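Vinylacetyl-CoA Delta-isomerase (Nitrosopumilus maritimus SCM1, PDB 6VJR) probably catalyses the dehydration of 4-hydroxybutyryl-CoA and the isomerisation of vinylacetyl-CoA with a [4Fe-4S] cluster and FAD. Local coordinates at residues Ile341-Gln346 / Tyr355-Met360; Gln461-Tyr466 / Glu489-Val494; Ser109-Thr114 / Arg128-Val133. One frame throughout, in Å; residues are numbered along the deposited sequence. Where two conformers were deposited one is given.

In the fold
Contact 3 comes first, pairing helices 101-121 and 125-139 in the N-terminal part of the chain; contact 1 and then contact 2 come later in the sequence. Contact 1 joins the end of helix 320-345 to the start of helix 359-369, and contact 2 brings the turn before helix 464-475 against the C-terminal helix 489-494. Contacts 1 and 2 have centres about 15 Å apart and meet directly through the salt bridge between D358 and R493; both also touch the second subunit. Contact 3 lies about 20 Å from contact 1 and about 29 Å from contact 2, centre to centre, touching neither. The C-terminal helix is thus tied both to the helical core and to the subunit interface.

Contact 1: residues Ile341-Gln346 / Tyr355-Met360; sequences IASSHQ and YLNDDM
The hydroxyl of S343 is gripped from two directions: OG donates to the backbone O of D358 at 2.7 Å and accepts from ND2 of N357 at 2.9 Å. The hydrogen bond from ND2 is nearly straight, with an N-H...O angle of 172°, and OG lies in the plane of the N357 amide. N357 reaches it because CG sits between its own backbone N and carbonyl carbon (chi1 58°), which points the amide at the S343 hydroxyl; the same ND2 also donates to the carbonyl of C287. With the hydroxyl of S343 gone, as in an alanine here, the carbonyl of D358 would probably lose this donor and the N357 amide one of its two acceptors, the C287 carbonyl remaining. Alongside, the backbone N of D358 donates to O of S343 at 3.0 Å.

A water extends the polar link, accepting from NE2 of Q346 at 3.0 Å and donating to OD2 of D358 at 2.7 Å. That OD2 also pairs with R493, while OE1 of Q346 bonds to H345 of the second subunit. Packing is modest: CB of Q346 rests 3.9 Å from CB of D358, and CB of N357 lies 4.1 Å from CA of S344.

D358 is the N-cap of helix 359-369, its OD1 accepting from the backbone N of L361. The contact ties the end of helix 320-345 to the start of helix 359-369 across the small antiparallel hairpin of strands 348-349 and 355-356, in the helical C-terminal part that this family shares with the acyl-CoA dehydrogenase clan.

Contact 2: residues Gln461-Tyr466 / Glu489-Val494; sequences QMQVGY and EYFKRV
OE1 of Q463 takes the backbone N-H of F491 at 2.9 Å, in the carbonyl plane of the amide and with an N-H...O angle of 154°. This joins the tight turn between helices 451-461 and 464-475 to a helix start: Q463, with positive phi, lies in the turn and is the N-cap of helix 464-475, while F491 lies in the first turn of helix 489-494. Another N-H of that turn is met through a water, which accepts from N of Y490 at 3.0 Å and donates to O of Q461 at 2.8 Å.

The side chain of Q463 also lies against F491, the amide and ring planes 50° apart. Beyond it, the Y466 and F491 rings meet obliquely, centroids 4.9 Å apart. A chi1 of 177° sets the Y466 ring on the side away from its backbone N, one face toward CD2 of F491; its OH bonds to Q92 of the second subunit. On the other flank R493 reaches Q461 by a bend in its chain, but the bond from NH2 to OE1 is weak: D358 is the stronger partner of R493, and NE2 of Q461 is held by the backbone O of Q457. The closest ring approach brings CD2 of F491 to 3.5 Å from CE1 of Y466, over the tyrosine face.

Contact 3: residues Ser109-Thr114 / Arg128-Val133; sequences SLHSTT and RFLEFV
CB of L110 lies over one face of the F129 ring, a CH-pi contact with CB 4.0 Å from the ring centroid and 19° off its normal. V133, one turn further along the same helix as F129, covers the opposite face with CG2. With CG of F129 anti to the backbone N (chi1 -178°), the ring projects across to helix 101-121, where its CE2 comes 3.6 Å from the backbone N of H111.

These two helices form an antiparallel helical hairpin, the segment axes 10.3 Å apart at an angle of 157° between their N-to-C directions. Helix 101-121 begins at the cluster ligand C101, and the link to helix 125-139 is short.

CD2 of L130 rests against the imidazole of H111, 3.7 Å from NE2, approaching it obliquely; ND1 of the same ring is bonded to S352.

No hydrogen bond spans the two segments. OG1 of T114 donates to O of L110 at 2.7 Å, from the opposite face of that carbonyl to the T114 N-H, and is also bonded to H126. Across the interface the same OG1 lies 4.2 Å from CB of F129.

Contact 1: residues Ile341-Gln346 / Tyr355-Met360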
loop_
_atom_site.group_PDB
_atom_site.type_symbol
_atom_site.label_atom_id
_atom_site.label_comp_id
_atom_site.label_asym_id
_atom_site.label_seq_id
_atom_site.Cartn_x
_atom_site.Cartn_y
_atom_site.Cartn_z
ATOM N N ILE A 341 -22.139 -4.338 4.360
ATOM C CA ILE A 341 -23.193 -5.255 4.788
ATOM C C ILE A 341 -23.033 -5.670 6.262
ATOM O O ILE A 341 -24.036 -5.826 6.966
ATOM C CB ILE A 341 -23.403 -6.471 3.872
ATOM C CG1 ILE A 341 -22.272 -7.461 3.843
ATOM C CG2 ILE A 341 -23.882 -6.045 2.486
ATOM C CD1 ILE A 341 -22.758 -8.828 3.371
ATOM N N ALA A 342 -21.801 -5.673 6.776
ATOM C CA ALA A 342 -21.572 -5.920 8.189
ATOM C C ALA A 342 -22.205 -4.783 9.009
ATOM O O ALA A 342 -22.834 -5.014 10.016
ATOM C CB ALA A 342 -20.081 -6.006 8.486
ATOM N N SER A 343 -22.014 -3.538 8.578
ATOM C CA SER A 343 -22.597 -2.380 9.234
ATOM C C SER A 343 -24.110 -2.545 9.318
ATOM O O SER A 343 -24.727 -2.324 10.363
ATOM C CB SER A 343 -22.208 -1.099 8.541
ATOM O OG SER A 343 -22.780 0.037 9.197
ATOM N N SER A 344 -24.714 -2.903 8.186
ATOM C CA SER A 344 -26.164 -3.043 8.110
ATOM C C SER A 344 -26.640 -4.200 8.972
ATOM O O SER A 344 -27.630 -4.057 9.718
ATOM C CB SER A 344 -26.543 -3.192 6.689
ATOM O OG SER A 344 -26.330 -2.049 5.892
ATOM N N HIS A 345 -25.977 -5.354 8.880
ATOM C CA HIS A 345 -26.322 -6.529 9.679
ATOM C C HIS A 345 -26.277 -6.256 11.175
ATOM O O HIS A 345 -27.058 -6.858 11.900
ATOM C CB HIS A 345 -25.415 -7.731 9.367
ATOM C CG HIS A 345 -25.865 -8.585 8.222
ATOM N ND1 HIS A 345 -27.010 -9.345 8.291
ATOM C CD2 HIS A 345 -25.341 -8.803 7.018
ATOM C CE1 HIS A 345 -27.128 -10.052 7.162
ATOM N NE2 HIS A 345 -26.107 -9.742 6.384
ATOM N N GLN A 346 -25.366 -5.354 11.601
ATOM C CA GLN A 346 -25.140 -5.000 13.003
ATOM C C GLN A 346 -26.024 -3.823 13.446
ATOM O O GLN A 346 -25.802 -3.270 14.533
ATOM C CB GLN A 346 -23.644 -4.744 13.197
ATOM C CG GLN A 346 -22.855 -6.040 13.136
ATOM C CD GLN A 346 -23.149 -7.015 14.259
ATOM O OE1 GLN A 346 -23.576 -8.160 14.053
ATOM N NE2 GLN A 346 -22.864 -6.572 15.481
ATOM N N TYR A 355 -34.296 1.507 12.395
ATOM C CA TYR A 355 -32.999 0.876 12.621
ATOM C C TYR A 355 -31.887 1.747 12.029
ATOM O O TYR A 355 -32.026 2.292 10.921
ATOM C CB TYR A 355 -32.948 -0.547 12.054
ATOM C CG TYR A 355 -33.509 -1.569 13.023
ATOM C CD1 TYR A 355 -34.833 -1.513 13.445
ATOM C CD2 TYR A 355 -32.700 -2.562 13.563
ATOM C CE1 TYR A 355 -35.312 -2.401 14.393
ATOM C CE2 TYR A 355 -33.168 -3.450 14.506
ATOM C CZ TYR A 355 -34.481 -3.365 14.922
ATOM O OH TYR A 355 -34.988 -4.230 15.843
ATOM N N LEU A 356 -30.810 1.892 12.797
ATOM C CA LEU A 356 -29.578 2.564 12.376
ATOM C C LEU A 356 -28.462 1.535 12.275
ATOM O O LEU A 356 -28.242 0.741 13.184
ATOM C CB LEU A 356 -29.272 3.640 13.422
ATOM C CG LEU A 356 -28.008 4.473 13.183
ATOM C CD1 LEU A 356 -28.193 5.369 11.968
ATOM C CD2 LEU A 356 -27.660 5.293 14.374
ATOM N N ASN A 357 -27.723 1.556 11.169
ATOM C CA ASN A 357 -26.595 0.676 10.981
ATOM C C ASN A 357 -25.455 1.053 11.936
ATOM O O ASN A 357 -25.428 2.116 12.552
ATOM C CB ASN A 357 -26.115 0.753 9.533
ATOM C CG ASN A 357 -25.750 2.166 9.174
ATOM O OD1 ASN A 357 -26.588 3.070 9.131
ATOM N ND2 ASN A 357 -24.477 2.379 8.927
ATOM N N ASP A 358 -24.507 0.119 12.089
ATOM C CA ASP A 358 -23.350 0.273 12.948
ATOM C C ASP A 358 -22.442 1.377 12.439
ATOM O O ASP A 358 -21.842 1.265 11.374
ATOM C CB ASP A 358 -22.552 -1.015 13.065
ATOM C CG ASP A 358 -21.469 -0.945 14.127
ATOM O OD1 ASP A 358 -20.543 -0.124 13.956
ATOM O OD2 ASP A 358 -21.578 -1.692 15.142
ATOM N N ASP A 359 -22.323 2.438 13.233
ATOM C CA ASP A 359 -21.579 3.622 12.806
ATOM C C ASP A 359 -20.093 3.328 12.560
ATOM O O ASP A 359 -19.541 3.772 11.556
ATOM C CB ASP A 359 -21.740 4.727 13.828
ATOM C CG ASP A 359 -21.223 6.068 13.351
ATOM O OD1 ASP A 359 -19.979 6.180 13.226
ATOM O OD2 ASP A 359 -22.071 6.937 13.107
ATOM N N MET A 360 -19.454 2.614 13.464
ATOM C CA MET A 360 -18.047 2.311 13.328
ATOM C C MET A 360 -17.797 1.577 12.018
ATOM O O MET A 360 -16.918 1.954 11.259
ATOM C CB MET A 360 -17.506 1.501 14.514
ATOM C CG MET A 360 -16.097 1.040 14.289
ATOM S SD MET A 360 -14.838 2.308 14.321
ATOM C CE MET A 360 -14.318 2.203 16.043
HETATM O O HOH W 1 -20.905 -4.284 15.561
#

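Contact 2: residues Gln461-Tyr466 / Glu489-Val494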
loop_
_atom_site.group_PDB
_atom_site.type_symbol
_atom_site.label_atom_id
_atom_site.label_comp_id
_atom_site.label_asym_id
_atom_site.label_seq_id
_atom_site.Cartn_x
_atom_site.Cartn_y
_atom_site.Cartn_z
ATOM N N GLN A 461 -14.968 6.609 18.507
ATOM C CA GLN A 461 -15.575 5.352 18.886
ATOM C C GLN A 461 -14.607 4.200 19.162
ATOM O O GLN A 461 -15.058 3.104 19.467
ATOM C CB GLN A 461 -16.451 4.921 17.693
ATOM C CG GLN A 461 -17.639 5.826 17.415
ATOM C CD GLN A 461 -18.405 5.306 16.223
ATOM O OE1 GLN A 461 -19.315 4.460 16.325
ATOM N NE2 GLN A 461 -17.961 5.724 15.054
ATOM N N MET A 462 -13.293 4.421 19.036
ATOM C CA MET A 462 -12.308 3.355 18.989
ATOM C C MET A 462 -11.865 2.837 20.369
ATOM O O MET A 462 -11.016 1.925 20.432
ATOM C CB MET A 462 -11.116 3.808 18.147
ATOM C CG MET A 462 -10.218 4.804 18.782
ATOM S SD MET A 462 -8.942 5.216 17.568
ATOM C CE MET A 462 -8.165 6.501 18.546
ATOM N N GLN A 463 -12.426 3.361 21.465
ATOM C CA GLN A 463 -12.275 2.813 22.823
ATOM C C GLN A 463 -10.807 2.532 23.175
ATOM O O GLN A 463 -10.435 1.447 23.623
ATOM C CB GLN A 463 -13.139 1.563 22.948
ATOM C CG GLN A 463 -14.613 1.902 22.902
ATOM C CD GLN A 463 -15.527 0.722 23.113
ATOM O OE1 GLN A 463 -16.089 0.171 22.157
ATOM N NE2 GLN A 463 -15.632 0.299 24.358
ATOM N N VAL A 464 -9.967 3.557 22.987
ATOM C CA VAL A 464 -8.556 3.481 23.339
ATOM C C VAL A 464 -8.339 3.118 24.815
ATOM O O VAL A 464 -7.490 2.296 25.124
ATOM C CB VAL A 464 -7.822 4.790 23.019
ATOM C CG1 VAL A 464 -6.356 4.709 23.409
ATOM C CG2 VAL A 464 -7.930 5.120 21.578
ATOM N N GLY A 465 -9.111 3.727 25.731
ATOM C CA GLY A 465 -8.920 3.436 27.134
ATOM C C GLY A 465 -9.215 1.971 27.471
ATOM O O GLY A 465 -8.503 1.378 28.275
ATOM N N TYR A 466 -10.318 1.426 26.900
ATOM C CA TYR A 466 -10.632 0.027 27.051
ATOM C C TYR A 466 -9.475 -0.840 26.579
ATOM O O TYR A 466 -9.071 -1.779 27.257
ATOM C CB TYR A 466 -11.933 -0.273 26.295
ATOM C CG TYR A 466 -12.462 -1.701 26.241
ATOM C CD1 TYR A 466 -11.898 -2.655 25.406
ATOM C CD2 TYR A 466 -13.641 -2.048 26.869
ATOM C CE1 TYR A 466 -12.407 -3.934 25.279
ATOM C CE2 TYR A 466 -14.180 -3.323 26.725
ATOM C CZ TYR A 466 -13.545 -4.277 25.945
ATOM O OH TYR A 466 -14.038 -5.562 25.741
ATOM N N GLU A 489 -19.904 2.444 23.051
ATOM C CA GLU A 489 -21.035 1.817 22.383
ATOM C C GLU A 489 -20.593 0.732 21.411
ATOM O O GLU A 489 -21.273 -0.262 21.261
ATOM C CB GLU A 489 -21.911 2.874 21.716
ATOM C CG GLU A 489 -22.617 3.765 22.735
ATOM C CD GLU A 489 -23.204 3.034 23.948
ATOM O OE1 GLU A 489 -22.658 3.210 25.095
ATOM O OE2 GLU A 489 -24.187 2.260 23.761
ATOM N N TYR A 490 -19.405 0.848 20.809
ATOM C CA TYR A 490 -19.077 -0.082 19.721
ATOM C C TYR A 490 -18.928 -1.501 20.263
ATOM O O TYR A 490 -19.463 -2.469 19.687
ATOM C CB TYR A 490 -17.826 0.318 18.938
ATOM C CG TYR A 490 -17.466 -0.649 17.800
ATOM C CD1 TYR A 490 -18.369 -1.027 16.815
ATOM C CD2 TYR A 490 -16.198 -1.204 17.703
ATOM C CE1 TYR A 490 -18.023 -1.919 15.799
ATOM C CE2 TYR A 490 -15.843 -2.084 16.683
ATOM C CZ TYR A 490 -16.749 -2.423 15.696
ATOM O OH TYR A 490 -16.472 -3.302 14.661
ATOM N N PHE A 491 -18.122 -1.669 21.333
ATOM C CA PHE A 491 -17.940 -3.002 21.901
ATOM C C PHE A 491 -19.222 -3.557 22.515
ATOM O O PHE A 491 -19.406 -4.788 22.547
ATOM C CB PHE A 491 -16.720 -3.123 22.805
ATOM C CG PHE A 491 -15.411 -3.194 22.049
ATOM C CD1 PHE A 491 -15.312 -3.826 20.829
ATOM C CD2 PHE A 491 -14.267 -2.621 22.569
ATOM C CE1 PHE A 491 -14.084 -3.871 20.146
ATOM C CE2 PHE A 491 -13.053 -2.702 21.882
ATOM C CZ PHE A 491 -12.987 -3.282 20.656
ATOM N N LYS A 492 -20.133 -2.683 22.925
ATOM C CA LYS A 492 -21.451 -3.164 23.320
ATOM C C LYS A 492 -22.175 -3.825 22.155
ATOM O O LYS A 492 -22.827 -4.821 22.363
ATOM C CB LYS A 492 -22.262 -2.049 23.964
ATOM C CG LYS A 492 -21.699 -1.646 25.298
ATOM C CD LYS A 492 -22.492 -0.495 25.890
ATOM C CE LYS A 492 -21.871 0.090 27.088
ATOM N NZ LYS A 492 -22.609 1.323 27.363
ATOM N N ARG A 493 -22.071 -3.271 20.949
ATOM C CA ARG A 493 -22.672 -3.881 19.772
ATOM C C ARG A 493 -21.910 -5.156 19.380
ATOM O O ARG A 493 -22.504 -6.210 19.041
ATOM C CB ARG A 493 -22.767 -2.862 18.632
ATOM C CG ARG A 493 -23.665 -1.651 18.855
ATOM C CD ARG A 493 -23.845 -0.870 17.563
ATOM N NE ARG A 493 -22.623 -0.246 17.026
ATOM C CZ ARG A 493 -22.122 0.961 17.339
ATOM N NH1 ARG A 493 -22.705 1.695 18.276
ATOM N NH2 ARG A 493 -21.067 1.454 16.683
ATOM N N VAL A 494 -20.585 -5.072 19.400
ATOM C CA VAL A 494 -19.773 -6.193 18.952
ATOM C C VAL A 494 -20.046 -7.444 19.783
ATOM O O VAL A 494 -20.183 -8.544 19.234
ATOM C CB VAL A 494 -18.275 -5.824 18.967
ATOM C CG1 VAL A 494 -17.373 -7.057 18.871
ATOM C CG2 VAL A 494 -17.946 -4.830 17.866
HETATM O O HOH W 2 -17.552 3.195 20.822
#

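Contact 3: residues Ser109-Thr114 / Arg128-Val133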
loop_
_atom_site.group_PDB
_atom_site.type_symbol
_atom_site.label_atom_id
_atom_site.label_comp_id
_atom_site.label_asym_id
_atom_site.label_seq_id
_atom_site.Cartn_x
_atom_site.Cartn_y
_atom_site.Cartn_z
ATOM N N SER A 109 -32.456 9.086 8.672
ATOM C CA SER A 109 -31.828 9.855 9.734
ATOM C C SER A 109 -32.790 10.861 10.374
ATOM O O SER A 109 -32.787 11.080 11.599
ATOM C CB SER A 109 -30.535 10.489 9.214
ATOM O OG SER A 109 -30.735 11.454 8.188
ATOM N N LEU A 110 -33.624 11.497 9.551
ATOM C CA LEU A 110 -34.622 12.428 10.079
ATOM C C LEU A 110 -35.668 11.737 10.928
ATOM O O LEU A 110 -36.160 12.343 11.871
ATOM C CB LEU A 110 -35.276 13.197 8.958
ATOM C CG LEU A 110 -34.435 14.319 8.384
ATOM C CD1 LEU A 110 -35.003 14.747 7.046
ATOM C CD2 LEU A 110 -34.331 15.498 9.360
ATOM N N HIS A 111 -35.984 10.478 10.620
ATOM C CA HIS A 111 -37.034 9.808 11.366
ATOM C C HIS A 111 -36.660 9.735 12.851
ATOM O O HIS A 111 -37.442 10.122 13.724
ATOM C CB HIS A 111 -37.272 8.420 10.776
ATOM C CG HIS A 111 -38.435 7.708 11.341
ATOM N ND1 HIS A 111 -38.366 7.063 12.554
ATOM C CD2 HIS A 111 -39.702 7.533 10.882
ATOM C CE1 HIS A 111 -39.559 6.483 12.791
ATOM N NE2 HIS A 111 -40.386 6.758 11.797
ATOM N N SER A 112 -35.425 9.312 13.145
ATOM C CA SER A 112 -34.978 9.210 14.530
ATOM C C SER A 112 -34.669 10.581 15.137
ATOM O O SER A 112 -34.952 10.811 16.302
ATOM C CB SER A 112 -33.801 8.274 14.684
ATOM O OG SER A 112 -32.635 8.761 14.044
ATOM N N THR A 113 -34.072 11.488 14.363
ATOM C CA THR A 113 -33.632 12.766 14.902
ATOM C C THR A 113 -34.851 13.613 15.293
ATOM O O THR A 113 -34.881 14.200 16.372
ATOM C CB THR A 113 -32.737 13.492 13.911
ATOM O OG1 THR A 113 -31.617 12.672 13.583
ATOM C CG2 THR A 113 -32.248 14.786 14.535
ATOM N N THR A 114 -35.869 13.714 14.426
ATOM C CA THR A 114 -37.060 14.523 14.727
ATOM C C THR A 114 -37.736 14.038 16.009
ATOM O O THR A 114 -38.234 14.847 16.796
ATOM C CB THR A 114 -38.048 14.531 13.567
ATOM O OG1 THR A 114 -38.359 13.193 13.193
ATOM C CG2 THR A 114 -37.552 15.364 12.399
ATOM N N ARG A 128 -44.948 16.075 11.760
ATOM C CA ARG A 128 -44.803 16.708 10.461
ATOM C C ARG A 128 -44.045 15.784 9.510
ATOM O O ARG A 128 -44.461 15.582 8.357
ATOM C CB ARG A 128 -44.070 18.035 10.617
ATOM C CG ARG A 128 -44.859 19.110 11.331
ATOM C CD ARG A 128 -43.901 20.268 11.489
ATOM N NE ARG A 128 -44.524 21.375 12.209
ATOM C CZ ARG A 128 -43.907 22.489 12.568
ATOM N NH1 ARG A 128 -44.520 23.437 13.279
ATOM N NH2 ARG A 128 -42.686 22.672 12.220
ATOM N N PHE A 129 -42.898 15.257 9.980
ATOM C CA PHE A 129 -42.094 14.405 9.141
ATOM C C PHE A 129 -42.845 13.149 8.687
ATOM O O PHE A 129 -42.774 12.783 7.515
ATOM C CB PHE A 129 -40.759 14.129 9.839
ATOM C CG PHE A 129 -39.885 13.266 8.951
ATOM C CD1 PHE A 129 -39.344 13.759 7.772
ATOM C CD2 PHE A 129 -39.646 11.941 9.266
ATOM C CE1 PHE A 129 -38.595 12.933 6.961
ATOM C CE2 PHE A 129 -38.841 11.145 8.470
ATOM C CZ PHE A 129 -38.347 11.633 7.315
ATOM N N LEU A 130 -43.572 12.490 9.575
ATOM C CA LEU A 130 -44.322 11.309 9.174
ATOM C C LEU A 130 -45.380 11.628 8.111
ATOM O O LEU A 130 -45.618 10.810 7.198
ATOM C CB LEU A 130 -44.958 10.630 10.390
ATOM C CG LEU A 130 -43.985 9.969 11.364
ATOM C CD1 LEU A 130 -44.732 9.410 12.542
ATOM C CD2 LEU A 130 -43.163 8.880 10.648
ATOM N N GLU A 131 -46.050 12.788 8.227
ATOM C CA GLU A 131 -47.011 13.161 7.198
ATOM C C GLU A 131 -46.296 13.348 5.861
ATOM O O GLU A 131 -46.846 13.011 4.814
ATOM C CB GLU A 131 -47.825 14.398 7.570
ATOM C CG GLU A 131 -48.701 14.182 8.789
ATOM C CD GLU A 131 -49.915 13.322 8.520
ATOM O OE1 GLU A 131 -50.510 12.979 9.542
ATOM O OE2 GLU A 131 -50.306 13.021 7.363
ATOM N N PHE A 132 -45.058 13.860 5.904
ATOM C CA PHE A 132 -44.290 14.003 4.680
ATOM C C PHE A 132 -43.958 12.630 4.085
ATOM O O PHE A 132 -44.091 12.412 2.880
ATOM C CB PHE A 132 -43.044 14.852 4.958
ATOM C CG PHE A 132 -42.142 14.960 3.740
ATOM C CD1 PHE A 132 -42.436 15.885 2.755
ATOM C CD2 PHE A 132 -41.017 14.167 3.582
ATOM C CE1 PHE A 132 -41.616 16.036 1.654
ATOM C CE2 PHE A 132 -40.224 14.286 2.437
ATOM C CZ PHE A 132 -40.532 15.213 1.475
ATOM N N VAL A 133 -43.520 11.701 4.932
ATOM C CA VAL A 133 -43.205 10.358 4.486
ATOM C C VAL A 133 -44.437 9.724 3.846
ATOM O O VAL A 133 -44.331 9.098 2.800
ATOM C CB VAL A 133 -42.643 9.489 5.624
ATOM C CG1 VAL A 133 -42.529 8.036 5.161
ATOM C CG2 VAL A 133 -41.279 10.058 6.058
#